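PDB 4BAX: glutamine synthetase from Streptomyces coelicolor, which belongs to the glutamine synthetase family, with a beta-Grasp domain and a catalytic domain in each chain of a ten-chain assembly. Local coordinates for residues Ala98-Ser101 / Glu102-Ala106; Lys259-Asp262 / His263-Asn266. One frame throughout, in Å; residues are numbered along the deposited sequence.

Contact 1: Ala98-Ser101 / Glu102-Ala106; sequences AELS and ERFAA
Phe-104 has its CG anti to its own carbonyl carbon (chi1 -71°), and this lays the ring back beside the last turn of helix 94-103, next to Leu-100. The contact is an i to i+4 pairing at the C-terminal end of that alpha-helix. Leu-100 CD2 meets Phe-104 CE2 at 4.4 Å, a loose apolar touch. The ring also lies obliquely by the Leu-100 carbonyl, with Phe-104 CD2 3.5 Å from Leu-100 O.

The backbone shows the helix running out. Glu-102 N bonds to Ala-98 O at 3.2 Å, and Arg-103 N bonds to Glu-99 O at 3.0 Å. Phe-104 is the first residue to leave helical backbone angles. Its N makes two weak bonds, to Leu-100 O and to Ser-101 O, and so divides its hydrogen between two carbonyls.

The Phe-104 ring is buried against Val-331, Cys-335 and Thr-336 of helix 323-341, and Leu-100 touches Asp-332 there. Arg-103 forms a salt bridge to Glu-339 of the same helix. On the exposed side, Glu-99 OE1 and Glu-102 OE1 stand 4.8 Å apart, and their like charges would be expected to repel mildly. The Arg-103 chain turns at chi2 (88°). Its CG sits over one ring face of Phe-104, and one guanidinium face has Phe-104 CE1 3.5 Å above its plane, toward the rim.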
# COMPACT_ATOMS: atom_id res chain seq x y z
N ALA A 98 6.05 54.20 -11.12
CA ALA A 98 5.35 55.06 -12.08
C ALA A 98 5.94 56.48 -12.06
O ALA A 98 6.08 57.10 -13.11
CB ALA A 98 3.85 55.09 -11.78
N GLU A 99 6.30 56.99 -10.88
CA GLU A 99 6.94 58.31 -10.77
C GLU A 99 8.30 58.35 -11.45
O GLU A 99 8.58 59.26 -12.22
CB GLU A 99 7.08 58.74 -9.29
CG GLU A 99 5.81 59.15 -8.47
CD GLU A 99 4.45 59.05 -9.20
OE1 GLU A 99 4.35 59.33 -10.41
OE2 GLU A 99 3.45 58.69 -8.54
N LEU A 100 9.14 57.36 -11.17
CA LEU A 100 10.46 57.32 -11.78
C LEU A 100 10.45 57.04 -13.28
O LEU A 100 11.27 57.57 -14.04
CB LEU A 100 11.32 56.30 -11.05
CG LEU A 100 12.05 57.07 -9.95
CD1 LEU A 100 11.29 56.97 -8.62
CD2 LEU A 100 13.45 56.58 -9.85
N SER A 101 9.46 56.26 -13.70
CA SER A 101 9.28 55.91 -15.09
C SER A 101 8.99 57.17 -15.90
O SER A 101 9.60 57.41 -16.94
CB SER A 101 8.13 54.91 -15.22
OG SER A 101 8.01 54.38 -16.51
N GLU A 102 8.08 58.00 -15.39
CA GLU A 102 7.71 59.26 -16.04
C GLU A 102 8.85 60.27 -16.02
O GLU A 102 9.06 61.02 -16.98
CB GLU A 102 6.48 59.86 -15.37
CG GLU A 102 5.92 61.10 -16.04
CD GLU A 102 4.70 61.65 -15.32
OE1 GLU A 102 3.82 60.84 -14.94
OE2 GLU A 102 4.64 62.89 -15.11
N ARG A 103 9.56 60.29 -14.90
CA ARG A 103 10.65 61.22 -14.70
C ARG A 103 11.77 60.97 -15.70
O ARG A 103 12.46 61.92 -16.12
CB ARG A 103 11.16 61.11 -13.26
CG ARG A 103 12.56 61.61 -13.10
CD ARG A 103 12.55 63.10 -12.83
NE ARG A 103 13.89 63.64 -12.63
CZ ARG A 103 14.77 63.84 -13.60
NH1 ARG A 103 14.47 63.55 -14.86
NH2 ARG A 103 15.96 64.34 -13.31
N PHE A 104 11.95 59.71 -16.08
CA PHE A 104 13.06 59.33 -16.94
C PHE A 104 12.64 58.76 -18.29
O PHE A 104 13.41 58.04 -18.93
CB PHE A 104 13.99 58.35 -16.22
CG PHE A 104 14.79 58.99 -15.12
CD1 PHE A 104 15.73 59.96 -15.42
CD2 PHE A 104 14.54 58.70 -13.79
CE1 PHE A 104 16.46 60.57 -14.42
CE2 PHE A 104 15.26 59.31 -12.79
CZ PHE A 104 16.21 60.24 -13.10
N ALA A 105 11.44 59.10 -18.74
CA ALA A 105 10.90 58.52 -19.96
C ALA A 105 11.77 58.84 -21.18
O ALA A 105 11.83 58.04 -22.11
CB ALA A 105 9.47 58.96 -20.19
N ALA A 106 12.47 59.97 -21.12
CA ALA A 106 13.35 60.41 -22.21
C ALA A 106 14.53 59.47 -22.49
O ALA A 106 14.94 59.33 -23.66
CB ALA A 106 13.86 61.83 -21.91

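Contact 2: Lys259-Asp262 / His263-Asn266; sequences KPMD and HVKN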
# COMPACT_ATOMS: atom_id res chain seq x y z
N LYS A 259 24.76 52.56 -3.08
CA LYS A 259 23.93 51.90 -4.11
C LYS A 259 24.01 50.36 -4.08
O LYS A 259 23.00 49.69 -4.31
CB LYS A 259 24.27 52.42 -5.51
CG LYS A 259 24.11 53.92 -5.67
CD LYS A 259 22.70 54.41 -5.42
CE LYS A 259 22.61 55.90 -5.71
NZ LYS A 259 21.52 56.52 -4.93
N PRO A 260 25.20 49.80 -3.80
CA PRO A 260 25.23 48.32 -3.74
C PRO A 260 24.34 47.76 -2.63
O PRO A 260 23.48 46.88 -2.88
CB PRO A 260 26.70 48.02 -3.45
CG PRO A 260 27.43 49.18 -4.12
CD PRO A 260 26.57 50.37 -3.80
N MET A 261 24.48 48.31 -1.42
CA MET A 261 23.63 47.90 -0.32
C MET A 261 22.17 48.30 -0.51
O MET A 261 21.27 47.52 -0.21
CB MET A 261 24.17 48.46 1.00
CG MET A 261 24.91 47.47 1.90
SD MET A 261 25.34 45.90 1.12
CE MET A 261 23.91 44.93 1.61
N ASP A 262 21.95 49.47 -1.11
CA ASP A 262 20.60 49.96 -1.37
C ASP A 262 19.82 49.00 -2.27
O ASP A 262 18.65 48.70 -2.00
CB ASP A 262 20.67 51.33 -2.04
CG ASP A 262 20.98 52.45 -1.06
OD1 ASP A 262 20.93 52.21 0.18
OD2 ASP A 262 21.25 53.57 -1.53
N HIS A 263 20.47 48.52 -3.33
CA HIS A 263 19.86 47.54 -4.23
C HIS A 263 19.73 46.17 -3.55
O HIS A 263 18.65 45.56 -3.52
CB HIS A 263 20.66 47.40 -5.53
CG HIS A 263 20.53 48.57 -6.45
ND1 HIS A 263 20.16 48.44 -7.77
CD2 HIS A 263 20.76 49.89 -6.25
CE1 HIS A 263 20.14 49.63 -8.34
NE2 HIS A 263 20.50 50.53 -7.44
N VAL A 264 20.84 45.70 -2.99
CA VAL A 264 20.89 44.35 -2.46
C VAL A 264 19.88 44.15 -1.34
O VAL A 264 19.19 43.11 -1.27
CB VAL A 264 22.31 43.98 -2.02
CG1 VAL A 264 22.31 42.84 -0.99
CG2 VAL A 264 23.20 43.63 -3.25
N LYS A 265 19.66 45.20 -0.55
CA LYS A 265 18.66 45.02 0.55
C LYS A 265 17.22 45.06 0.08
O LYS A 265 16.30 44.84 0.89
CB LYS A 265 18.84 46.06 1.68
CG LYS A 265 18.53 47.49 1.28
CD LYS A 265 18.66 48.44 2.47
CE LYS A 265 18.57 49.95 2.15
NZ LYS A 265 18.28 50.49 3.49
N ASN A 266 17.01 45.33 -1.20
CA ASN A 266 15.67 45.31 -1.80
C ASN A 266 15.52 44.26 -2.88
O ASN A 266 14.53 44.25 -3.63
CB ASN A 266 15.31 46.69 -2.38
CG ASN A 266 15.10 47.73 -1.34
OD1 ASN A 266 14.06 47.76 -0.70
ND2 ASN A 266 16.09 48.59 -1.15
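Met-261 folds its end over Val-264, one helical turn on. Its chain bends at chi2 (13°) and again at chi3, which brings the methyl round. Met-261 CE reaches Val-264 CG1 at 3.7 Å, and the two side chains meet at a slant.

These residues form the short helix 259-264 and the turn that ends it. Three backbone bonds of i to i+4 type follow in sequence. His-263 N bonds to Lys-259 O, Val-264 N to Pro-260 O, and Lys-265 N to Met-261 O at 2.8 Å. At the next step a side chain takes over. Asn-266 ND2 donates to Asp-262 O at 2.7 Å, in the plane of its own amide and nearly in line with the carbonyl (C=O...N angle 167°). The Asn-266 backbone N bonds instead to His-263 O at 2.9 Å. Asn-266 is thus held by both its backbone and its side chain.

Lys-265 lies alongside Asp-262, the two pointing the same way. Lys-265 CE is 3.8 Å from Asp-262 OD1, but Lys-265 NZ is 4.6 Å from that oxygen, too far for a salt bridge. The other carboxylate oxygen, OD2, bonds to Ser-258 OG. His-263 is buried. Its ring is held at both nitrogens, ND1 by Tyr-267 OH and NE2 by Thr-333 OG1.

Lys-259, His-263 and Asn-266 lean on helix 323-341. Met-261 and Pro-260 face the loop residues Trp-284 and Tyr-287, and Val-264 touches Arg-316 just after strand 312-314.

From the N terminus, the chain first builds the five-stranded sheet of strands 3-11 to 75-82. It then enters helix 94-103, where contact 1 finishes the helix and leads toward strand 110-121. Contact 2 comes much later, after helix 244-253, and finishes helix 259-264. Each contact closes a local turn. They lie in series, so they neither nest nor cross. The centres of contact 1 and contact 2 lie about 21 Å apart, and the nearest atoms of the two contacts about 9 Å apart, without touching. Helix 323-341 is their common partner. Contact 1 meets it from Val-331 to Glu-339, and contact 2 from Val-325 to Thr-333, so both short helices pack on one long C-terminal helix.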